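Local coordinates for sensor protein PfeS (Pseudomonas aeruginosa, PDB 3KYZ) that serves as the sensor histidine kinase of the PfeR/PfeS two-component system and may activate PfeR by phosphorylation, this piece being its predicted periplasmic sensor domain, at residues A24-Q29 against A51-W56; D32-E37 against I103-H108. All blocks are in the same frame, centred on the assembly; numbering follows the deposited sequence. Where two conformers were deposited one is given.

Interaction 1 of 2, residues A24-Q29 against A51-W56; sequences ADYARQ and AKEDTW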
loop_
_atom_site.group_PDB
_atom_site.type_symbol
_atom_site.label_atom_id
_atom_site.label_comp_id
_atom_site.label_asym_id
_atom_site.label_seq_id
_atom_site.Cartn_x
_atom_site.Cartn_y
_atom_site.Cartn_z
ATOM N N ALA A 24 2.994 -18.515 -3.344
ATOM C CA ALA A 24 1.618 -18.489 -3.822
ATOM C C ALA A 24 0.787 -19.564 -3.125
ATOM O O ALA A 24 -0.391 -19.359 -2.837
ATOM C CB ALA A 24 1.558 -18.655 -5.329
ATOM N N ASP A 25 1.395 -20.709 -2.843
ATOM C CA ASP A 25 0.661 -21.764 -2.159
ATOM C C ASP A 25 0.245 -21.313 -0.757
ATOM O O ASP A 25 -0.830 -21.670 -0.281
ATOM C CB ASP A 25 1.471 -23.063 -2.098
ATOM C CG ASP A 25 0.760 -24.136 -1.307
ATOM O OD1 ASP A 25 -0.105 -24.823 -1.883
ATOM O OD2 ASP A 25 1.048 -24.271 -0.103
ATOM N N TYR A 26 1.091 -20.523 -0.096
ATOM C CA TYR A 26 0.721 -19.974 1.205
ATOM C C TYR A 26 -0.525 -19.091 1.102
ATOM O O TYR A 26 -1.361 -19.088 2.012
ATOM C CB TYR A 26 1.858 -19.160 1.822
ATOM C CG TYR A 26 2.971 -19.962 2.472
ATOM C CD1 TYR A 26 2.702 -21.113 3.220
ATOM C CD2 TYR A 26 4.289 -19.534 2.380
ATOM C CE1 TYR A 26 3.726 -21.817 3.838
ATOM C CE2 TYR A 26 5.320 -20.235 2.986
ATOM C CZ TYR A 26 5.035 -21.374 3.715
ATOM O OH TYR A 26 6.057 -22.055 4.332
ATOM N N ALA A 27 -0.646 -18.337 0.010
ATOM C CA ALA A 27 -1.830 -17.483 -0.190
ATOM C C ALA A 27 -3.092 -18.325 -0.374
ATOM O O ALA A 27 -4.169 -17.962 0.115
ATOM C CB ALA A 27 -1.645 -16.526 -1.370
ATOM N N ARG A 28 -2.953 -19.450 -1.073
ATOM C CA ARG A 28 -4.057 -20.396 -1.221
ATOM C C ARG A 28 -4.463 -20.942 0.150
ATOM O O ARG A 28 -5.657 -21.003 0.475
ATOM C CB ARG A 28 -3.672 -21.552 -2.156
ATOM C CG ARG A 28 -4.780 -22.591 -2.324
ATOM C CD ARG A 28 -4.261 -23.901 -2.902
ATOM N NE ARG A 28 -3.183 -24.485 -2.104
ATOM C CZ ARG A 28 -3.363 -25.203 -0.997
ATOM N NH1 ARG A 28 -4.583 -25.419 -0.532
ATOM N NH2 ARG A 28 -2.317 -25.700 -0.346
ATOM N N GLN A 29 -3.470 -21.321 0.960
ATOM C CA GLN A 29 -3.738 -21.813 2.313
ATOM C C GLN A 29 -4.372 -20.729 3.179
ATOM O O GLN A 29 -5.268 -21.005 3.974
ATOM C CB GLN A 29 -2.458 -22.291 3.000
ATOM C CG GLN A 29 -1.798 -23.498 2.378
ATOM C CD GLN A 29 -0.607 -23.939 3.188
ATOM O OE1 GLN A 29 -0.666 -23.986 4.422
ATOM N NE2 GLN A 29 0.485 -24.257 2.510
ATOM N N ALA A 51 5.516 -17.826 12.485
ATOM C CA ALA A 51 6.461 -18.624 13.261
ATOM C C ALA A 51 7.284 -19.532 12.354
ATOM O O ALA A 51 8.496 -19.674 12.525
ATOM C CB ALA A 51 5.730 -19.446 14.308
ATOM N N LYS A 52 6.619 -20.157 11.392
ATOM C CA LYS A 52 7.301 -21.084 10.500
ATOM C C LYS A 52 8.403 -20.393 9.699
ATOM O O LYS A 52 9.518 -20.898 9.604
ATOM C CB LYS A 52 6.317 -21.743 9.537
ATOM C CG LYS A 52 6.980 -22.746 8.612
ATOM C CD LYS A 52 6.013 -23.312 7.582
ATOM C CE LYS A 52 6.725 -24.289 6.664
ATOM N NZ LYS A 52 5.817 -24.727 5.592
ATOM N N GLU A 53 8.080 -19.232 9.133
ATOM C CA GLU A 53 8.992 -18.538 8.227
ATOM C C GLU A 53 9.791 -17.446 8.923
ATOM O O GLU A 53 10.576 -16.744 8.284
ATOM C CB GLU A 53 8.219 -17.950 7.044
ATOM C CG GLU A 53 7.682 -19.001 6.080
ATOM C CD GLU A 53 8.764 -19.645 5.239
ATOM O OE1 GLU A 53 9.935 -19.199 5.301
ATOM O OE2 GLU A 53 8.435 -20.603 4.504
ATOM N N ASP A 54 9.578 -17.303 10.228
ATOM C CA ASP A 54 10.295 -16.323 11.037
ATOM C C ASP A 54 10.245 -14.950 10.373
ATOM O O ASP A 54 11.273 -14.306 10.160
ATOM C CB ASP A 54 11.749 -16.766 11.255
ATOM C CG ASP A 54 12.470 -15.916 12.286
ATOM O OD1 ASP A 54 11.787 -15.310 13.142
ATOM O OD2 ASP A 54 13.720 -15.860 12.244
ATOM N N THR A 55 9.035 -14.507 10.047
ATOM C CA THR A 55 8.872 -13.259 9.324
ATOM C C THR A 55 7.485 -12.683 9.570
ATOM O O THR A 55 6.566 -13.401 9.994
ATOM C CB THR A 55 9.093 -13.467 7.810
ATOM O OG1 THR A 55 9.280 -12.195 7.177
ATOM C CG2 THR A 55 7.912 -14.191 7.169
ATOM N N TRP A 56 7.335 -11.388 9.320
ATOM C CA TRP A 56 6.041 -10.742 9.501
ATOM C C TRP A 56 5.033 -11.214 8.449
ATOM O O TRP A 56 5.356 -11.326 7.267
ATOM C CB TRP A 56 6.179 -9.223 9.460
ATOM C CG TRP A 56 4.899 -8.512 9.799
ATOM C CD1 TRP A 56 4.397 -8.280 11.048
ATOM C CD2 TRP A 56 3.960 -7.944 8.879
ATOM N NE1 TRP A 56 3.206 -7.596 10.962
ATOM C CE2 TRP A 56 2.913 -7.384 9.641
ATOM C CE3 TRP A 56 3.902 -7.857 7.485
ATOM C CZ2 TRP A 56 1.826 -6.738 9.057
ATOM C CZ3 TRP A 56 2.828 -7.216 6.909
ATOM C CH2 TRP A 56 1.802 -6.662 7.692
#
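Y26 reaches across to K52 and E53, whereas D25, just before it, takes no part in that contact and forms its own group with R28 and Q29. D25 has its CG anti to the backbone N (chi1 176°), which turns the carboxylate along the helix flank to meet the next turn. Y26 follows, its CB pointing toward 51-56, and both partners meet the ring at its edge, near its plane. The hydroxyl works in two directions. Y26 OH donates to E53 OE2 at 2.8 Å, using the anti lone pair of the carboxylate, and it accepts from K52 NZ at 3.0 Å. The ring and carboxylate planes stand 76° apart. K52 arrives on a fully extended chain, while E53 bends at chi2 (-73°) to bring its carboxylate in. The hydroxyl of the buried Y26 is thus held by a lysine and a glutamate, which probably polarise it. Farther along, R28 grips D25 side-on: NE and NH2 both bond to D25 OD1, with R28 NH2 2.8 Å from that oxygen. Q29 NE2 donates to D25 OD2 at 2.7 Å. E53 OE1 forms a salt bridge with R121. The helical run 17-53 doubles back between the two segments, bringing 51-53 alongside 24-29; Y26 also touches L49, Y26 and A27 pack on L114 of strand 113-117, and T55 and W56 lead into strand 57-60.

Interaction 2 of 2, residues D32-E37 against I103-H108; sequences DAWRRE and IEFPGH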
loop_
_atom_site.group_PDB
_atom_site.type_symbol
_atom_site.label_atom_id
_atom_site.label_comp_id
_atom_site.label_asym_id
_atom_site.label_seq_id
_atom_site.Cartn_x
_atom_site.Cartn_y
_atom_site.Cartn_z
ATOM N N ASP A 32 -7.961 -20.397 2.234
ATOM C CA ASP A 32 -8.711 -21.553 2.719
ATOM C C ASP A 32 -9.027 -21.390 4.208
ATOM O O ASP A 32 -10.133 -21.707 4.651
ATOM C CB ASP A 32 -7.920 -22.849 2.502
ATOM C CG ASP A 32 -7.875 -23.293 1.042
ATOM O OD1 ASP A 32 -8.604 -22.731 0.198
ATOM O OD2 ASP A 32 -7.105 -24.230 0.741
ATOM N N ALA A 33 -8.055 -20.901 4.979
ATOM C CA ALA A 33 -8.256 -20.701 6.415
ATOM C C ALA A 33 -9.335 -19.645 6.674
ATOM O O ALA A 33 -10.224 -19.832 7.509
ATOM C CB ALA A 33 -6.936 -20.316 7.091
ATOM N N TRP A 34 -9.256 -18.538 5.944
ATOM C CA TRP A 34 -10.269 -17.488 6.014
ATOM C C TRP A 34 -11.654 -18.020 5.649
ATOM O O TRP A 34 -12.634 -17.789 6.367
ATOM C CB TRP A 34 -9.887 -16.309 5.099
ATOM C CG TRP A 34 -11.053 -15.380 4.790
ATOM C CD1 TRP A 34 -11.697 -15.235 3.589
ATOM C CD2 TRP A 34 -11.700 -14.486 5.701
ATOM N NE1 TRP A 34 -12.709 -14.302 3.700
ATOM C CE2 TRP A 34 -12.730 -13.828 4.988
ATOM C CE3 TRP A 34 -11.517 -14.185 7.053
ATOM C CZ2 TRP A 34 -13.571 -12.891 5.586
ATOM C CZ3 TRP A 34 -12.347 -13.254 7.646
ATOM C CH2 TRP A 34 -13.367 -12.616 6.913
ATOM N N ARG A 35 -11.742 -18.740 4.539
ATOM C CA ARG A 35 -13.021 -19.273 4.075
ATOM C C ARG A 35 -13.637 -20.257 5.070
ATOM O O ARG A 35 -14.840 -20.227 5.327
ATOM C CB ARG A 35 -12.851 -19.943 2.706
ATOM C CG ARG A 35 -14.148 -20.450 2.083
ATOM C CD ARG A 35 -13.910 -21.053 0.703
ATOM N NE ARG A 35 -13.179 -22.316 0.772
ATOM C CZ ARG A 35 -11.906 -22.471 0.420
ATOM N NH1 ARG A 35 -11.206 -21.444 -0.043
ATOM N NH2 ARG A 35 -11.334 -23.661 0.521
ATOM N N ARG A 36 -12.809 -21.138 5.624
ATOM C CA ARG A 36 -13.293 -22.194 6.513
ATOM C C ARG A 36 -13.677 -21.685 7.901
ATOM O O ARG A 36 -14.671 -22.127 8.488
ATOM C CB ARG A 36 -12.239 -23.296 6.668
ATOM C CG ARG A 36 -11.919 -24.079 5.404
ATOM C CD ARG A 36 -10.991 -25.251 5.727
ATOM N NE ARG A 36 -9.847 -24.829 6.531
ATOM C CZ ARG A 36 -8.610 -24.700 6.064
ATOM N NH1 ARG A 36 -7.634 -24.297 6.868
ATOM N NH2 ARG A 36 -8.346 -24.979 4.795
ATOM N N GLU A 37 -12.879 -20.764 8.437
ATOM C CA GLU A 37 -13.050 -20.358 9.828
ATOM C C GLU A 37 -13.117 -18.857 10.086
ATOM O O GLU A 37 -13.203 -18.440 11.241
ATOM C CB GLU A 37 -11.938 -20.957 10.690
ATOM C CG GLU A 37 -11.955 -22.471 10.760
ATOM C CD GLU A 37 -10.711 -23.015 11.432
ATOM O OE1 GLU A 37 -10.336 -22.490 12.497
ATOM O OE2 GLU A 37 -10.106 -23.960 10.894
ATOM N N ILE A 103 0.209 -11.007 -2.094
ATOM C CA ILE A 103 -0.250 -12.163 -2.868
ATOM C C ILE A 103 -1.762 -12.328 -2.720
ATOM O O ILE A 103 -2.264 -12.691 -1.651
ATOM C CB ILE A 103 0.447 -13.472 -2.431
ATOM C CG1 ILE A 103 1.962 -13.279 -2.274
ATOM C CG2 ILE A 103 0.121 -14.598 -3.423
ATOM C CD1 ILE A 103 2.660 -14.416 -1.501
ATOM N N GLU A 104 -2.491 -12.054 -3.794
ATOM C CA GLU A 104 -3.948 -12.112 -3.753
ATOM C C GLU A 104 -4.438 -13.501 -3.364
ATOM O O GLU A 104 -3.826 -14.511 -3.718
ATOM C CB GLU A 104 -4.530 -11.742 -5.124
ATOM C CG GLU A 104 -4.261 -12.796 -6.209
ATOM C CD GLU A 104 -4.837 -12.426 -7.575
ATOM O OE1 GLU A 104 -5.187 -11.251 -7.777
ATOM O OE2 GLU A 104 -4.932 -13.316 -8.452
ATOM N N PHE A 105 -5.549 -13.554 -2.643
ATOM C CA PHE A 105 -6.257 -14.823 -2.486
ATOM C C PHE A 105 -6.588 -15.332 -3.893
ATOM O O PHE A 105 -7.161 -14.593 -4.698
ATOM C CB PHE A 105 -7.553 -14.626 -1.704
ATOM C CG PHE A 105 -7.363 -14.442 -0.217
ATOM C CD1 PHE A 105 -6.108 -14.498 0.370
ATOM C CD2 PHE A 105 -8.466 -14.207 0.593
ATOM C CE1 PHE A 105 -5.965 -14.338 1.746
ATOM C CE2 PHE A 105 -8.332 -14.046 1.957
ATOM C CZ PHE A 105 -7.081 -14.114 2.539
ATOM N N PRO A 106 -6.235 -16.592 -4.204
ATOM C CA PRO A 106 -6.386 -17.036 -5.598
ATOM C C PRO A 106 -7.832 -17.266 -6.050
ATOM O O PRO A 106 -8.163 -16.973 -7.203
ATOM C CB PRO A 106 -5.589 -18.348 -5.632
ATOM C CG PRO A 106 -5.602 -18.841 -4.206
ATOM C CD PRO A 106 -5.500 -17.574 -3.384
ATOM N N GLY A 107 -8.686 -17.773 -5.169
ATOM C CA GLY A 107 -10.064 -18.051 -5.545
ATOM C C GLY A 107 -10.902 -16.793 -5.694
ATOM O O GLY A 107 -11.639 -16.622 -6.667
ATOM N N HIS A 108 -10.797 -15.912 -4.709
ATOM C CA HIS A 108 -11.553 -14.669 -4.712
ATOM C C HIS A 108 -10.646 -13.532 -4.258
ATOM O O HIS A 108 -10.642 -13.163 -3.088
ATOM C CB HIS A 108 -12.780 -14.793 -3.803
ATOM C CG HIS A 108 -13.805 -15.762 -4.307
ATOM N ND1 HIS A 108 -14.665 -15.464 -5.343
ATOM C CD2 HIS A 108 -14.102 -17.025 -3.921
ATOM C CE1 HIS A 108 -15.449 -16.503 -5.573
ATOM N NE2 HIS A 108 -15.126 -17.464 -4.724
#
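With chi1 at 163° the indole of W34 swings away from its own backbone N, while the F105 ring lies anti to its carbonyl carbon (chi1 -76°); these settings bring the indole and the phenyl ring together between the helix and the loop. The touch is narrow. F105 CE2 does all the work for its side chain, lying 3.9 Å from W34 CD1 and 4.1 Å from W34 CG, with W34 CB just beyond. The pyrrole part of the indole, rather than its benzene part, therefore takes the contact. The two side chains run at about a right angle to each other, yet their rings are inclined by only 35°, with centroids 5.8 Å apart, so this is an oblique apolar contact. L67 touches both aromatic groups and Q111 touches W34. Close by, E31 of the helix accepts hydrogen bonds from the backbone N atoms of G107 and H108, through OE1 and OE2 respectively, and so holds the turn after F105 against helix 17-53. F105 also pairs through its backbone with G112, continuing the antiparallel pairing of strands 100-104 and 113-117. A long helix packed on an antiparallel sheet and its connecting loop is consistent with sensor domains of the Cache clan.

How the interactions relate
Interactions 1 and 2 lie about 13 Å apart, centre to centre, and both draw on helix 17-53. They meet directly: A27 CB lies 3.3 Å from I103 CG2, and R28 CA lies 3.7 Å from P106 CG, so the first segment of interaction 1 packs on the strand and loop used by interaction 2. A salt bridge from R28 to D32 adds a polar connection along the helix. Interaction 1 is the more buried and closer to the centre of the chain. A formic acid molecule, probably from the crystallisation liquor, sits about 4 Å from the side chain of Y26. The kinase reaction belongs to other domains of PfeS.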